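Hypothetical protein (PDB 1U69) is of unknown function but belongs to the PhnB-like branch of the glyoxalase clan and has been proposed as a potential drug-resistance protein. Local coordinates at residues Tyr24-Arg38 against Gly49-Ile61. Sequence-based numbering, arbitrary orientation.
Sequences YAETFPDSAVLAVHR and GDVLTVEFRVMGI
His37 NE2 donates to Glu55 OE2 at 2.6 Å in a nearly straight bond (172°) that takes the anti lone pair of the carboxylate, whose plane lies almost flush with the imidazole. Thr53 lies on the same face of the antiparallel hairpin, its OG1 beside the ring edge, 3.3 Å from His37 CD2. The methyls of Leu34 rest obliquely against the Arg57 guanidinium, the two side chains crossing at about a right angle. At the hairpin's open end selenomethionine Met59, bent at chi3 (-75°), brings CE to 3.3 Å from Phe28 CD1 while SE makes an oblique Met-aromatic contact with the ring. One water links Asp30 O to Gly60 N. At the far end Arg38 NH1 donates a hydrogen bond to Gly49 O (2.9 Å), which lies in the guanidinium plane.

Beneath these contacts, paired backbones of strands 31-38 and 51-58 set the spacing. Two classic beta bulges shift the register: Leu34 and Ala35 both face Glu55, and Leu52 and Thr53 both donate to His37 O. On the other face Tyr24 CD2 meets Phe56 CE1 at 3.5 Å, the rings inclined at 44°, while Val33 CG1 packs on Val54 CG1, which Val36 CG2 approaches more loosely.

Helix 17-27 packs on this apolar face through Leu18 and Ala21, and Trp118 stacks on Phe28. Strand 51-58 lies between outermost strand 31-38 and strand 61-67, antiparallel to both, consistent with a glyoxalase-type beta-alpha-beta-beta-beta module.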
loop_
_atom_site.group_PDB
_atom_site.type_symbol
_atom_site.label_atom_id
_atom_site.label_comp_id
_atom_site.label_asym_id
_atom_site.label_seq_id
_atom_site.Cartn_x
_atom_site.Cartn_y
_atom_site.Cartn_z
ATOM N N TYR A 24 19.882 1.720 3.634
ATOM C CA TYR A 24 18.652 1.187 3.077
ATOM C C TYR A 24 18.266 2.009 1.847
ATOM O O TYR A 24 17.808 1.470 0.850
ATOM C CB TYR A 24 17.512 1.217 4.094
ATOM C CG TYR A 24 17.732 0.472 5.397
ATOM C CD1 TYR A 24 18.481 -0.708 5.464
ATOM C CD2 TYR A 24 17.161 0.943 6.571
ATOM C CE1 TYR A 24 18.657 -1.382 6.673
ATOM C CE2 TYR A 24 17.315 0.266 7.773
ATOM C CZ TYR A 24 18.082 -0.886 7.825
ATOM O OH TYR A 24 18.225 -1.548 9.026
ATOM N N ALA A 25 18.480 3.314 1.917
ATOM C CA ALA A 25 18.057 4.213 0.848
ATOM C C ALA A 25 18.830 3.971 -0.452
ATOM O O ALA A 25 18.290 4.146 -1.555
ATOM C CB ALA A 25 18.173 5.665 1.298
ATOM N N GLU A 26 20.079 3.545 -0.325
ATOM C CA GLU A 26 20.901 3.306 -1.499
ATOM C C GLU A 26 20.796 1.852 -1.969
ATOM O O GLU A 26 21.201 1.535 -3.081
ATOM C CB GLU A 26 22.346 3.729 -1.247
ATOM C CG GLU A 26 23.059 2.949 -0.169
ATOM C CD GLU A 26 24.289 3.662 0.379
ATOM O OE1 GLU A 26 24.593 4.796 -0.058
ATOM O OE2 GLU A 26 24.938 3.075 1.263
ATOM N N THR A 27 20.206 0.994 -1.138
ATOM C CA THR A 27 20.104 -0.439 -1.417
ATOM C C THR A 27 18.780 -0.810 -2.052
ATOM O O THR A 27 18.745 -1.473 -3.064
ATOM C CB THR A 27 20.286 -1.238 -0.115
ATOM O OG1 THR A 27 21.643 -1.112 0.339
ATOM C CG2 THR A 27 20.104 -2.742 -0.342
ATOM N N PHE A 28 17.682 -0.411 -1.426
ATOM C CA PHE A 28 16.367 -0.813 -1.889
ATOM C C PHE A 28 15.783 0.221 -2.841
ATOM O O PHE A 28 16.064 1.414 -2.722
ATOM C CB PHE A 28 15.434 -0.989 -0.693
ATOM C CG PHE A 28 15.884 -2.041 0.264
ATOM C CD1 PHE A 28 15.714 -3.382 -0.040
ATOM C CD2 PHE A 28 16.462 -1.698 1.477
ATOM C CE1 PHE A 28 16.127 -4.365 0.861
ATOM C CE2 PHE A 28 16.892 -2.668 2.368
ATOM C CZ PHE A 28 16.726 -3.993 2.068
ATOM N N PRO A 29 14.921 -0.219 -3.752
ATOM C CA PRO A 29 14.216 0.715 -4.628
ATOM C C PRO A 29 13.217 1.563 -3.849
ATOM O O PRO A 29 12.762 1.138 -2.764
ATOM C CB PRO A 29 13.473 -0.218 -5.583
ATOM C CG PRO A 29 13.235 -1.437 -4.783
ATOM C CD PRO A 29 14.482 -1.610 -3.971
ATOM N N ASP A 30 12.850 2.722 -4.393
ATOM C CA ASP A 30 11.816 3.581 -3.799
ATOM C C ASP A 30 12.009 3.771 -2.293
ATOM O O ASP A 30 11.083 3.618 -1.482
ATOM C CB ASP A 30 10.411 3.034 -4.102
ATOM C CG ASP A 30 9.338 4.096 -3.984
ATOM O OD1 ASP A 30 9.597 5.248 -4.349
ATOM O OD2 ASP A 30 8.193 3.878 -3.538
ATOM N N SER A 31 13.240 4.090 -1.918
ATOM C CA SER A 31 13.590 4.302 -0.521
ATOM C C SER A 31 14.443 5.566 -0.368
ATOM O O SER A 31 15.223 5.921 -1.263
ATOM C CB SER A 31 14.305 3.065 0.029
ATOM O OG SER A 31 13.533 1.886 -0.173
ATOM N N ALA A 32 14.306 6.225 0.774
ATOM C CA ALA A 32 14.935 7.517 1.006
ATOM C C ALA A 32 15.042 7.892 2.475
ATOM O O ALA A 32 14.186 7.533 3.295
ATOM C CB ALA A 32 14.147 8.604 0.270
ATOM N N VAL A 33 16.094 8.638 2.789
ATOM C CA VAL A 33 16.238 9.323 4.063
ATOM C C VAL A 33 15.473 10.653 3.983
ATOM O O VAL A 33 15.673 11.447 3.051
ATOM C CB VAL A 33 17.738 9.591 4.394
ATOM C CG1 VAL A 33 17.886 10.356 5.704
ATOM C CG2 VAL A 33 18.513 8.276 4.433
ATOM N N LEU A 34 14.619 10.906 4.964
ATOM C CA LEU A 34 13.694 12.038 4.894
ATOM C C LEU A 34 14.061 13.208 5.808
ATOM O O LEU A 34 13.922 14.359 5.419
ATOM C CB LEU A 34 12.273 11.541 5.177
ATOM C CG LEU A 34 11.742 10.454 4.231
ATOM C CD1 LEU A 34 10.293 10.133 4.549
ATOM C CD2 LEU A 34 11.885 10.846 2.784
ATOM N N ALA A 35 14.538 12.913 7.009
ATOM C CA ALA A 35 14.841 13.946 8.003
ATOM C C ALA A 35 15.712 13.394 9.112
ATOM O O ALA A 35 15.644 12.220 9.432
ATOM C CB ALA A 35 13.575 14.501 8.585
ATOM N N VAL A 36 16.548 14.260 9.680
ATOM C CA VAL A 36 17.424 13.902 10.789
ATOM C C VAL A 36 17.096 14.828 11.942
ATOM O O VAL A 36 17.021 16.053 11.755
ATOM C CB VAL A 36 18.888 14.032 10.371
ATOM C CG1 VAL A 36 19.834 13.711 11.526
ATOM C CG2 VAL A 36 19.150 13.122 9.180
ATOM N N HIS A 37 16.860 14.238 13.115
ATOM C CA HIS A 37 16.421 14.974 14.297
ATOM C C HIS A 37 17.457 14.808 15.384
ATOM O O HIS A 37 17.745 13.695 15.823
ATOM C CB HIS A 37 15.081 14.458 14.796
ATOM C CG HIS A 37 13.979 14.602 13.795
ATOM N ND1 HIS A 37 13.591 15.828 13.301
ATOM C CD2 HIS A 37 13.202 13.682 13.178
ATOM C CE1 HIS A 37 12.617 15.659 12.425
ATOM N NE2 HIS A 37 12.361 14.365 12.332
ATOM N N ARG A 38 18.007 15.922 15.841
ATOM C CA ARG A 38 19.060 15.866 16.833
ATOM C C ARG A 38 18.490 15.978 18.238
ATOM O O ARG A 38 17.408 16.524 18.433
ATOM C CB ARG A 38 20.126 16.930 16.542
ATOM C CG ARG A 38 21.036 16.458 15.413
ATOM C CD ARG A 38 21.883 17.508 14.749
ATOM N NE ARG A 38 22.474 16.965 13.523
ATOM C CZ ARG A 38 23.501 16.108 13.472
ATOM N NH1 ARG A 38 24.105 15.679 14.579
ATOM N NH2 ARG A 38 23.944 15.680 12.295
ATOM N N GLY A 49 22.663 17.264 20.673
ATOM C CA GLY A 49 23.182 17.535 19.344
ATOM C C GLY A 49 23.514 16.280 18.553
ATOM O O GLY A 49 23.739 16.362 17.363
ATOM N N ASP A 50 23.559 15.126 19.215
ATOM C CA ASP A 50 23.750 13.841 18.535
ATOM C C ASP A 50 22.481 13.513 17.767
ATOM O O ASP A 50 21.427 14.067 18.054
ATOM C CB ASP A 50 24.055 12.723 19.546
ATOM C CG ASP A 50 25.480 12.770 20.078
ATOM O OD1 ASP A 50 26.320 13.546 19.578
ATOM O OD2 ASP A 50 25.853 12.046 21.000
ATOM N N VAL A 51 22.579 12.622 16.789
ATOM C CA VAL A 51 21.399 12.156 16.061
ATOM C C VAL A 51 20.524 11.330 17.014
ATOM O O VAL A 51 20.985 10.349 17.611
ATOM C CB VAL A 51 21.781 11.312 14.825
ATOM C CG1 VAL A 51 20.525 10.689 14.175
ATOM C CG2 VAL A 51 22.562 12.147 13.806
ATOM N N LEU A 52 19.279 11.760 17.188
ATOM C CA LEU A 52 18.338 11.057 18.056
ATOM C C LEU A 52 17.434 10.143 17.226
ATOM O O LEU A 52 17.331 8.944 17.503
ATOM C CB LEU A 52 17.512 12.052 18.874
ATOM C CG LEU A 52 16.437 11.489 19.800
ATOM C CD1 LEU A 52 17.066 10.590 20.833
ATOM C CD2 LEU A 52 15.659 12.608 20.464
ATOM N N THR A 53 16.766 10.708 16.223
ATOM C CA THR A 53 16.001 9.897 15.271
ATOM C C THR A 53 16.271 10.294 13.831
ATOM O O THR A 53 16.700 11.412 13.531
ATOM C CB THR A 53 14.483 9.970 15.504
ATOM O OG1 THR A 53 14.019 11.327 15.363
ATOM C CG2 THR A 53 14.094 9.523 16.905
ATOM N N VAL A 54 15.950 9.366 12.939
ATOM C CA VAL A 54 16.046 9.588 11.500
ATOM C C VAL A 54 14.755 9.073 10.869
ATOM O O VAL A 54 14.406 7.901 11.036
ATOM C CB VAL A 54 17.229 8.823 10.892
ATOM C CG1 VAL A 54 17.296 9.080 9.400
ATOM C CG2 VAL A 54 18.564 9.187 11.584
ATOM N N GLU A 55 14.043 9.946 10.171
ATOM C CA GLU A 55 12.877 9.526 9.399
ATOM C C GLU A 55 13.356 9.006 8.059
ATOM O O GLU A 55 14.187 9.622 7.410
ATOM C CB GLU A 55 11.894 10.677 9.195
ATOM C CG GLU A 55 11.297 11.272 10.463
ATOM C CD GLU A 55 10.386 12.451 10.150
ATOM O OE1 GLU A 55 9.529 12.323 9.250
ATOM O OE2 GLU A 55 10.541 13.506 10.766
ATOM N N PHE A 56 12.847 7.849 7.649
ATOM C CA PHE A 56 13.159 7.302 6.336
ATOM C C PHE A 56 12.001 6.477 5.818
ATOM O O PHE A 56 11.069 6.211 6.559
ATOM C CB PHE A 56 14.480 6.514 6.351
ATOM C CG PHE A 56 14.464 5.224 7.169
ATOM C CD1 PHE A 56 14.262 3.992 6.556
ATOM C CD2 PHE A 56 14.728 5.243 8.536
ATOM C CE1 PHE A 56 14.284 2.812 7.308
ATOM C CE2 PHE A 56 14.782 4.063 9.264
ATOM C CZ PHE A 56 14.555 2.861 8.646
ATOM N N ARG A 57 12.023 6.153 4.531
ATOM C CA ARG A 57 10.963 5.351 3.929
ATOM C C ARG A 57 11.594 4.219 3.182
ATOM O O ARG A 57 12.562 4.435 2.445
ATOM C CB ARG A 57 10.115 6.194 2.968
ATOM C CG ARG A 57 8.853 5.501 2.446
ATOM C CD ARG A 57 8.061 6.350 1.469
ATOM N NE ARG A 57 9.009 7.061 0.631
ATOM C CZ ARG A 57 9.273 8.367 0.706
ATOM N NH1 ARG A 57 8.603 9.178 1.531
ATOM N NH2 ARG A 57 10.185 8.882 -0.090
ATOM N N VAL A 58 11.080 3.005 3.362
ATOM C CA VAL A 58 11.549 1.868 2.572
ATOM C C VAL A 58 10.408 1.187 1.833
ATOM O O VAL A 58 9.560 0.568 2.439
ATOM C CB VAL A 58 12.350 0.808 3.409
ATOM C CG1 VAL A 58 13.700 1.357 3.763
ATOM C CG2 VAL A 58 11.627 0.387 4.668
HETATM N N MSE A 59 10.368 1.358 0.518
HETATM C CA MSE A 59 9.396 0.669 -0.325
HETATM C C MSE A 59 7.953 0.812 0.191
HETATM O O MSE A 59 7.221 -0.175 0.297
HETATM C CB MSE A 59 9.791 -0.804 -0.456
HETATM C CG MSE A 59 11.080 -1.000 -1.233
HETATM SE SE MSE A 59 11.775 -2.798 -1.093
HETATM C CE MSE A 59 12.519 -2.764 0.751
ATOM N N GLY A 60 7.554 2.049 0.474
ATOM C CA GLY A 60 6.176 2.351 0.845
ATOM C C GLY A 60 5.928 2.428 2.335
ATOM O O GLY A 60 4.836 2.850 2.755
ATOM N N ILE A 61 6.931 2.050 3.138
ATOM C CA ILE A 61 6.780 1.973 4.589
ATOM C C ILE A 61 7.489 3.145 5.270
ATOM O O ILE A 61 8.717 3.288 5.148
ATOM C CB ILE A 61 7.363 0.640 5.153
ATOM C CG1 ILE A 61 6.721 -0.578 4.490
ATOM C CG2 ILE A 61 7.177 0.576 6.653
ATOM C CD1 ILE A 61 5.247 -0.667 4.623
HETATM O O HOH W 1 8.698 4.413 -0.769
HETATM O O HOH W 2 11.000 6.660 -1.474
#